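Local coordinates for protein enterochelin esterase (Salmonella enterica subsp. enterica serovar Typhimurium, PDB 3MGA) that probably hydrolyses the ester bonds of ferric enterobactin, the iron-loaded siderophore also called enterochelin, as a serine esterase of the alpha/beta hydrolase type, at residues 86-89 / 90-93; 211-214 / 215-219; 383-386 / 387-390; 394-397 / 398-402. All coordinates share one frame; numbering follows the deposited sequence. Where two conformers were deposited one is given.

Contact 1 (86-89 / 90-93); sequences ALSA and NWRG
Leu87 and Trp91 meet across a tight turn. The contact is local and mainly apolar. The methyl CD1 of Leu87 lies 3.8 Å from CZ3 of Trp91. It reaches the six-membered ring as an off-centre CH-pi contact, 4.2 Å from CD1 to the ring centroid and 30° off the normal. The methyl lies over one face of the indole, displaced toward CE3 and CZ3. Trp91 has CG anti to its backbone N (chi1 -176°), which swings the indole back under the turn to meet Leu87. The other face of the indole takes the backbone of its own strand: Gly93 N stands 3.5 Å above the ring plane, toward the rim. The ring is thus held between a side chain from before the turn and a peptide from after it.

The polar part is small. Ser88 to Trp91 form a type I beta turn, closed by a weak hydrogen bond from Trp91 N to Ser88 O at 3.3 Å. On the side-chain side, Ser88 OG packs against Trp91 CB at 3.4 Å. It comes to the tryptophan obliquely.

Outside the turn, Trp91 shares a backbone hydrogen bond with Met154, and its side chain touches Asp380. Leu87 packs on Val34 of strand 32-39. The turn joins strand 80-87 of one four-stranded antiparallel sheet to strand 92-100 of a second one. It therefore carries the chain from sheet to sheet within the N-terminal domain, whose family belongs to the immunoglobulin-like E-set group.

Contact 2 (211-214 / 215-219); sequences QFWA and ENMPV
Phe212 lies against Asn216 and Met217, the residues one turn further along a short helix. From CB its ring is thrown out with CG anti to the backbone N (chi1 -172°), a torsion that lays the ring beside Asn216 and Met217. CD1 comes first: it is 3.5 Å from Asn216 CB. CE1 lies on the same methylene at 3.6 Å. Together they make a CH-pi contact, with Asn216 CB over the face and 3.8 Å from the centroid of the Phe212 ring. The amide of Asn216 is nearly parallel to that ring, its plane 21° away, and its ND2 is bonded to Arg142 O. At its edge the Phe212 ring points CD2 over the centre of one face of the Trp213 indole. CE2 then reaches Met217 CB at 3.7 Å. The selenium of this selenomethionine makes oblique Met-aromatic contacts with both rings, in the one of its two conformers described here.

This is the helix that follows strand 204-207 of the alpha/beta hydrolase sheet. Trp213 is buried, against Leu239 of strand 236-240 and Leu392 of helix 385-399. The indole NE1 is bonded to Gln288 OE1, within the Gly287-Ser289-Gly291 pattern that probably forms the nucleophile elbow.

The backbone below widens as the helix ends. Met217 N reaches back five residues to Phe212 O at 2.9 Å, a pi-type turn. Val219 N then bonds to Trp213 O, also at 2.9 Å. That same oxygen receives a CA-H...O contact from Pro218 CA at 3.3 Å. Glu215, with an extended chain, forms a salt bridge through OE2 with Arg188.

Contact 3 (383-386 / 387-390); sequences HDAL and CWRG
Trp388 lays its indole over the backbone that starts its own helix and points its six-membered ring at His383. CG lies anti to the carbonyl carbon (chi1 -54°), which folds the indole back over Asp384 and Ala385. The aromatic pair is edge-to-face. The Trp388 edge, led by CZ2, stands over the centre of the His383 ring; the centroids are 5.2 Å apart and the planes meet at 82°. Further back, Asp384 O lies 3.3 Å above the indole plane. Ala385 CB touches Trp388 CE3 at 3.7 Å. The indole NE1 is bonded to Ser313 OG.

Asp384 O also serves the backbone. It accepts Trp388 N at 3.1 Å in its carbonyl plane, and Cys387 N more weakly. Asp384 is the N-cap: its OD1 takes Leu386 N at 3.1 Å, out of the carboxylate plane, and also Ser94 OG. Three residues apart, Leu386 CD1 sits over one face of the Arg389 guanidinium, while Arg389 NE is bonded to Gln160 OE1.

His383 ND1 is bonded to Glu353 OE2, and its ring touches Ser289 of the probable nucleophile elbow. This is consistent with the histidine of a serine esterase triad, with Trp388 packed on one face of it. The contact opens helix 385-399. Around it, helix 210-216 reaches Ala385 and Arg389 through Phe212 and Trp213, and strand 92-100 meets Leu386 through Arg92 and Ser94.

Contact 4 (394-397 / 398-402); sequences QGLM and LLWQP
Leu396 and Trp400 lie side by side on one flank of the helix, pointing the same way. The methyl CD2 of Leu396 rests over one face of the indole, 4.1 Å from the centroid of the Trp400 six-membered ring and 28° off its normal, a CH-pi contact. Its nearest ring atoms include CZ3, at 3.8 Å. Trp400 has CG anti to its carbonyl carbon (chi1 -72°), which turns the ring back along the helix onto the leucine. The indole NE1 is held by Arg282 O.

Gln394 and Leu398 are set differently. Their chains cross at a slant. A bend at chi2 (62°) in Gln394 brings NE2 to 3.9 Å from Leu398 CG. Leu399 turns to yet another flank, its CG 3.3 Å from Gly395 O.

Regular helical bonds tie the same residues. Leu398 N bonds to Gln394 O, Leu399 N to Gly395 O at 2.9 Å, and Trp400 N to Leu396 O at 2.9 Å. The helix ends here, since Trp400 is the first residue to leave helical angles, and it stands at the N-cap position of the short helix 401-404. Arg344 binds the carbonyl oxygens of Leu398 and Leu399 through NH2 and NE. Leu396, Leu399 and Trp400 all pack on Val284, and Leu398 and Leu399 on Val346. This is helix 385-399 packing on the central mixed sheet, as helices flank the sheet in the alpha/beta hydrolase fold.

From the N terminus, contact 1 comes first and turns the chain from strand 80-87 into strand 92-100. Contact 2 follows at the end of helix 210-216, in the esterase part. Contacts 3 and 4 lie near the start and at the end of helix 385-399, about 17 Å apart between centres. All four are local; none nests in or crosses another. Contact 3 is the meeting point. Gly93 CA of contact 1 lies 3.1 Å from Asp384 OD2, joining the N-terminal domain to the helix start. Trp213 CH2 of contact 2 lies 3.7 Å from Arg389 CA. Contact 4 touches neither contact 1 nor 2 and sets the helix end on strands 284-288 and 344-350 of the mixed sheet.

Contact 1 (86-89 / 90-93)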
# COMPACT_ATOMS: atom_id res chain seq x y z
N ALA A 86 6.28 -10.52 18.82
CA ALA A 86 5.15 -9.83 19.44
C ALA A 86 4.52 -8.88 18.42
O ALA A 86 5.23 -8.22 17.66
CB ALA A 86 5.60 -9.07 20.66
N LEU A 87 3.20 -8.82 18.40
CA LEU A 87 2.47 -7.93 17.49
C LEU A 87 1.31 -7.30 18.22
O LEU A 87 0.71 -7.93 19.10
CB LEU A 87 1.98 -8.70 16.27
CG LEU A 87 3.07 -9.25 15.35
CD1 LEU A 87 2.47 -10.14 14.28
CD2 LEU A 87 3.88 -8.11 14.73
N SER A 88 0.99 -6.06 17.87
CA SER A 88 -0.13 -5.35 18.50
C SER A 88 -1.47 -5.92 18.04
O SER A 88 -1.58 -6.53 16.98
CB SER A 88 -0.06 -3.86 18.19
OG SER A 88 -0.23 -3.64 16.81
N ALA A 89 -2.51 -5.68 18.82
CA ALA A 89 -3.84 -6.21 18.53
C ALA A 89 -4.51 -5.67 17.26
O ALA A 89 -5.31 -6.36 16.65
CB ALA A 89 -4.76 -5.97 19.73
N ASN A 90 -4.18 -4.44 16.89
CA ASN A 90 -4.77 -3.80 15.72
C ASN A 90 -3.96 -3.95 14.43
O ASN A 90 -4.37 -3.46 13.37
CB ASN A 90 -4.95 -2.31 16.03
CG ASN A 90 -5.85 -2.06 17.23
OD1 ASN A 90 -6.88 -2.71 17.41
ND2 ASN A 90 -5.49 -1.07 18.04
N TRP A 91 -2.85 -4.66 14.51
CA TRP A 91 -1.94 -4.84 13.39
C TRP A 91 -2.41 -5.76 12.27
O TRP A 91 -3.14 -6.73 12.48
CB TRP A 91 -0.59 -5.35 13.90
CG TRP A 91 0.45 -5.47 12.85
CD1 TRP A 91 1.29 -4.50 12.43
CD2 TRP A 91 0.77 -6.64 12.09
NE1 TRP A 91 2.12 -4.98 11.45
CE2 TRP A 91 1.82 -6.30 11.22
CE3 TRP A 91 0.26 -7.94 12.05
CZ2 TRP A 91 2.38 -7.21 10.32
CZ3 TRP A 91 0.82 -8.86 11.16
CH2 TRP A 91 1.87 -8.48 10.30
N ARG A 92 -1.94 -5.44 11.07
CA ARG A 92 -2.20 -6.18 9.85
C ARG A 92 -1.03 -5.93 8.92
O ARG A 92 -0.52 -4.82 8.85
CB ARG A 92 -3.52 -5.72 9.22
CG ARG A 92 -3.81 -6.20 7.80
CD ARG A 92 -5.35 -6.22 7.59
NE ARG A 92 -5.94 -4.94 7.92
CZ ARG A 92 -7.20 -4.73 8.27
NH1 ARG A 92 -8.06 -5.73 8.40
NH2 ARG A 92 -7.58 -3.50 8.54
N GLY A 93 -0.58 -6.97 8.23
CA GLY A 93 0.53 -6.82 7.32
C GLY A 93 0.89 -8.04 6.51
O GLY A 93 0.44 -9.14 6.80

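Contact 2 (211-214 / 215-219)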
# COMPACT_ATOMS: atom_id res chain seq x y z
N GLN A 211 -2.03 -0.55 -12.28
CA GLN A 211 -1.69 -1.92 -12.62
C GLN A 211 -1.88 -2.85 -11.40
O GLN A 211 -2.41 -3.95 -11.53
CB GLN A 211 -0.26 -2.01 -13.19
CG GLN A 211 0.91 -1.71 -12.22
CD GLN A 211 0.94 -0.28 -11.66
OE1 GLN A 211 0.33 0.63 -12.21
NE2 GLN A 211 1.68 -0.10 -10.56
N PHE A 212 -1.50 -2.37 -10.22
CA PHE A 212 -1.62 -3.15 -9.00
C PHE A 212 -3.07 -3.32 -8.58
O PHE A 212 -3.51 -4.43 -8.30
CB PHE A 212 -0.85 -2.45 -7.87
CG PHE A 212 -0.76 -3.26 -6.62
CD1 PHE A 212 0.30 -4.14 -6.43
CD2 PHE A 212 -1.71 -3.14 -5.63
CE1 PHE A 212 0.39 -4.89 -5.28
CE2 PHE A 212 -1.63 -3.88 -4.47
CZ PHE A 212 -0.59 -4.75 -4.29
N TRP A 213 -3.81 -2.21 -8.55
CA TRP A 213 -5.22 -2.23 -8.15
C TRP A 213 -6.13 -2.85 -9.20
O TRP A 213 -7.32 -3.03 -8.95
CB TRP A 213 -5.71 -0.83 -7.77
CG TRP A 213 -4.89 -0.22 -6.68
CD1 TRP A 213 -4.06 0.86 -6.78
CD2 TRP A 213 -4.77 -0.70 -5.34
NE1 TRP A 213 -3.46 1.10 -5.58
CE2 TRP A 213 -3.87 0.16 -4.68
CE3 TRP A 213 -5.33 -1.77 -4.64
CZ2 TRP A 213 -3.53 -0.02 -3.33
CZ3 TRP A 213 -5.00 -1.94 -3.32
CH2 TRP A 213 -4.10 -1.07 -2.67
N ALA A 214 -5.59 -3.16 -10.37
CA ALA A 214 -6.36 -3.81 -11.43
C ALA A 214 -5.98 -5.28 -11.59
O ALA A 214 -6.79 -6.08 -12.03
CB ALA A 214 -6.19 -3.07 -12.76
N GLU A 215 -4.76 -5.65 -11.20
CA GLU A 215 -4.29 -7.04 -11.36
C GLU A 215 -3.86 -7.76 -10.07
O GLU A 215 -4.41 -8.82 -9.74
CB GLU A 215 -3.16 -7.08 -12.41
CG GLU A 215 -3.60 -6.52 -13.78
CD GLU A 215 -2.52 -6.57 -14.87
OE1 GLU A 215 -1.32 -6.78 -14.55
OE2 GLU A 215 -2.88 -6.38 -16.06
N ASN A 216 -2.88 -7.21 -9.35
CA ASN A 216 -2.39 -7.86 -8.12
C ASN A 216 -3.43 -7.93 -7.00
O ASN A 216 -3.56 -8.94 -6.31
CB ASN A 216 -1.15 -7.16 -7.57
CG ASN A 216 -0.06 -7.02 -8.60
OD1 ASN A 216 -0.29 -6.50 -9.68
ND2 ASN A 216 1.15 -7.44 -8.25
N MSE A 217 -4.19 -6.86 -6.85
CA MSE A 217 -5.19 -6.80 -5.81
C MSE A 217 -6.37 -6.00 -6.36
O MSE A 217 -6.55 -4.83 -6.04
CB MSE A 217 -4.52 -6.15 -4.60
CG MSE A 217 -5.29 -6.09 -3.33
SE MSE A 217 -4.02 -5.71 -1.89
CE MSE A 217 -3.12 -7.41 -1.85
N PRO A 218 -7.18 -6.65 -7.23
CA PRO A 218 -8.34 -6.02 -7.91
C PRO A 218 -9.30 -5.29 -6.99
O PRO A 218 -9.88 -5.90 -6.09
CB PRO A 218 -9.02 -7.18 -8.64
CG PRO A 218 -7.95 -8.20 -8.82
CD PRO A 218 -7.10 -8.09 -7.57
N VAL A 219 -9.47 -4.00 -7.24
CA VAL A 219 -10.31 -3.14 -6.42
C VAL A 219 -11.80 -3.16 -6.80
O VAL A 219 -12.64 -2.69 -6.02
CB VAL A 219 -9.78 -1.69 -6.52
CG1 VAL A 219 -10.06 -1.10 -7.90
CG2 VAL A 219 -10.36 -0.81 -5.44

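Contact 3 (383-386 / 387-390)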
# COMPACT_ATOMS: atom_id res chain seq x y z
N HIS A 383 4.35 0.22 5.37
CA HIS A 383 4.42 0.52 3.93
C HIS A 383 3.95 -0.78 3.28
O HIS A 383 4.71 -1.50 2.64
CB HIS A 383 5.88 0.85 3.59
CG HIS A 383 6.06 1.60 2.31
ND1 HIS A 383 5.92 2.96 2.23
CD2 HIS A 383 6.39 1.18 1.06
CE1 HIS A 383 6.14 3.36 0.99
NE2 HIS A 383 6.44 2.30 0.26
N ASP A 384 2.65 -1.04 3.41
CA ASP A 384 2.09 -2.32 3.02
C ASP A 384 0.76 -2.20 2.26
O ASP A 384 -0.19 -1.63 2.77
CB ASP A 384 1.91 -3.05 4.36
CG ASP A 384 1.70 -4.54 4.23
OD1 ASP A 384 1.14 -5.03 3.23
OD2 ASP A 384 2.09 -5.21 5.20
N ALA A 385 0.69 -2.75 1.05
CA ALA A 385 -0.55 -2.70 0.24
C ALA A 385 -1.75 -3.46 0.86
O ALA A 385 -2.90 -3.19 0.53
CB ALA A 385 -0.30 -3.19 -1.19
N LEU A 386 -1.49 -4.41 1.75
CA LEU A 386 -2.58 -5.11 2.43
C LEU A 386 -3.35 -4.11 3.30
O LEU A 386 -4.57 -4.17 3.39
CB LEU A 386 -2.04 -6.25 3.27
CG LEU A 386 -3.07 -7.09 4.03
CD1 LEU A 386 -3.88 -7.90 3.06
CD2 LEU A 386 -2.37 -7.99 5.03
N CYS A 387 -2.63 -3.17 3.91
CA CYS A 387 -3.26 -2.14 4.74
C CYS A 387 -3.85 -1.06 3.86
O CYS A 387 -4.99 -0.61 4.09
CB CYS A 387 -2.26 -1.49 5.70
SG CYS A 387 -1.46 -2.61 6.86
N TRP A 388 -3.09 -0.64 2.85
CA TRP A 388 -3.56 0.43 1.96
C TRP A 388 -4.88 0.09 1.29
O TRP A 388 -5.70 0.97 1.10
CB TRP A 388 -2.56 0.80 0.86
CG TRP A 388 -1.18 1.17 1.28
CD1 TRP A 388 -0.81 1.82 2.41
CD2 TRP A 388 0.01 1.04 0.49
NE1 TRP A 388 0.55 2.03 2.41
CE2 TRP A 388 1.07 1.57 1.23
CE3 TRP A 388 0.29 0.48 -0.77
CZ2 TRP A 388 2.40 1.56 0.77
CZ3 TRP A 388 1.61 0.48 -1.23
CH2 TRP A 388 2.64 1.01 -0.46
N ARG A 389 -5.10 -1.17 0.94
CA ARG A 389 -6.35 -1.52 0.24
C ARG A 389 -7.57 -1.07 1.04
O ARG A 389 -8.55 -0.61 0.46
CB ARG A 389 -6.45 -3.02 -0.06
CG ARG A 389 -6.94 -3.88 1.11
CD ARG A 389 -7.00 -5.32 0.72
NE ARG A 389 -7.64 -6.14 1.75
CZ ARG A 389 -7.92 -7.43 1.61
NH1 ARG A 389 -8.50 -8.09 2.60
NH2 ARG A 389 -7.61 -8.07 0.49
N GLY A 390 -7.50 -1.20 2.36
CA GLY A 390 -8.60 -0.80 3.24
C GLY A 390 -8.71 0.70 3.39
O GLY A 390 -9.80 1.25 3.47

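Contact 4 (394-397 / 398-402)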
# COMPACT_ATOMS: atom_id res chain seq x y z
N GLN A 394 -11.79 3.35 2.56
CA GLN A 394 -12.21 4.23 3.67
C GLN A 394 -11.96 5.69 3.31
O GLN A 394 -12.76 6.56 3.65
CB GLN A 394 -11.49 3.88 4.96
CG GLN A 394 -11.89 4.76 6.14
CD GLN A 394 -13.36 4.65 6.49
OE1 GLN A 394 -13.82 3.62 7.00
NE2 GLN A 394 -14.10 5.74 6.29
N GLY A 395 -10.86 5.94 2.62
CA GLY A 395 -10.48 7.28 2.19
C GLY A 395 -11.47 7.88 1.23
O GLY A 395 -11.76 9.06 1.29
N LEU A 396 -11.99 7.06 0.31
CA LEU A 396 -12.99 7.52 -0.66
C LEU A 396 -14.28 7.89 0.07
O LEU A 396 -14.96 8.85 -0.30
CB LEU A 396 -13.25 6.43 -1.70
CG LEU A 396 -12.11 6.16 -2.68
CD1 LEU A 396 -12.25 4.79 -3.34
CD2 LEU A 396 -12.00 7.29 -3.73
N MSE A 397 -14.61 7.14 1.11
CA MSE A 397 -15.82 7.42 1.92
C MSE A 397 -15.66 8.75 2.66
O MSE A 397 -16.61 9.52 2.77
CB MSE A 397 -16.10 6.26 2.89
CG MSE A 397 -16.48 4.96 2.18
SE MSE A 397 -16.57 3.37 3.34
CE MSE A 397 -17.94 3.99 4.58
N LEU A 398 -14.47 9.03 3.15
CA LEU A 398 -14.20 10.29 3.82
C LEU A 398 -14.23 11.44 2.83
O LEU A 398 -14.94 12.43 3.04
CB LEU A 398 -12.85 10.27 4.53
CG LEU A 398 -12.80 9.33 5.72
CD1 LEU A 398 -11.39 9.32 6.35
CD2 LEU A 398 -13.87 9.77 6.74
N LEU A 399 -13.46 11.31 1.76
CA LEU A 399 -13.43 12.35 0.74
C LEU A 399 -14.81 12.63 0.13
O LEU A 399 -15.10 13.77 -0.23
CB LEU A 399 -12.42 12.02 -0.35
CG LEU A 399 -10.97 12.04 0.14
CD1 LEU A 399 -10.03 11.54 -0.95
CD2 LEU A 399 -10.58 13.43 0.62
N TRP A 400 -15.65 11.61 0.00
CA TRP A 400 -16.99 11.79 -0.57
C TRP A 400 -18.09 11.79 0.47
O TRP A 400 -19.26 11.70 0.12
CB TRP A 400 -17.31 10.73 -1.62
CG TRP A 400 -16.58 10.86 -2.90
CD1 TRP A 400 -16.31 12.01 -3.57
CD2 TRP A 400 -16.16 9.79 -3.74
NE1 TRP A 400 -15.68 11.73 -4.75
CE2 TRP A 400 -15.58 10.37 -4.89
CE3 TRP A 400 -16.19 8.39 -3.63
CZ2 TRP A 400 -15.04 9.61 -5.91
CZ3 TRP A 400 -15.66 7.64 -4.64
CH2 TRP A 400 -15.09 8.25 -5.78
N GLN A 401 -17.73 11.92 1.74
CA GLN A 401 -18.72 11.92 2.82
C GLN A 401 -19.91 12.87 2.57
O GLN A 401 -21.04 12.49 2.84
CB GLN A 401 -18.07 12.24 4.16
CG GLN A 401 -18.95 11.93 5.35
CD GLN A 401 -18.24 12.19 6.67
OE1 GLN A 401 -18.03 11.27 7.47
NE2 GLN A 401 -17.81 13.43 6.88
N PRO A 402 -19.66 14.10 2.08
CA PRO A 402 -20.79 15.02 1.84
C PRO A 402 -21.84 14.48 0.87
O PRO A 402 -23.03 14.59 1.15
CB PRO A 402 -20.11 16.28 1.28
CG PRO A 402 -18.72 16.23 1.82
CD PRO A 402 -18.35 14.77 1.90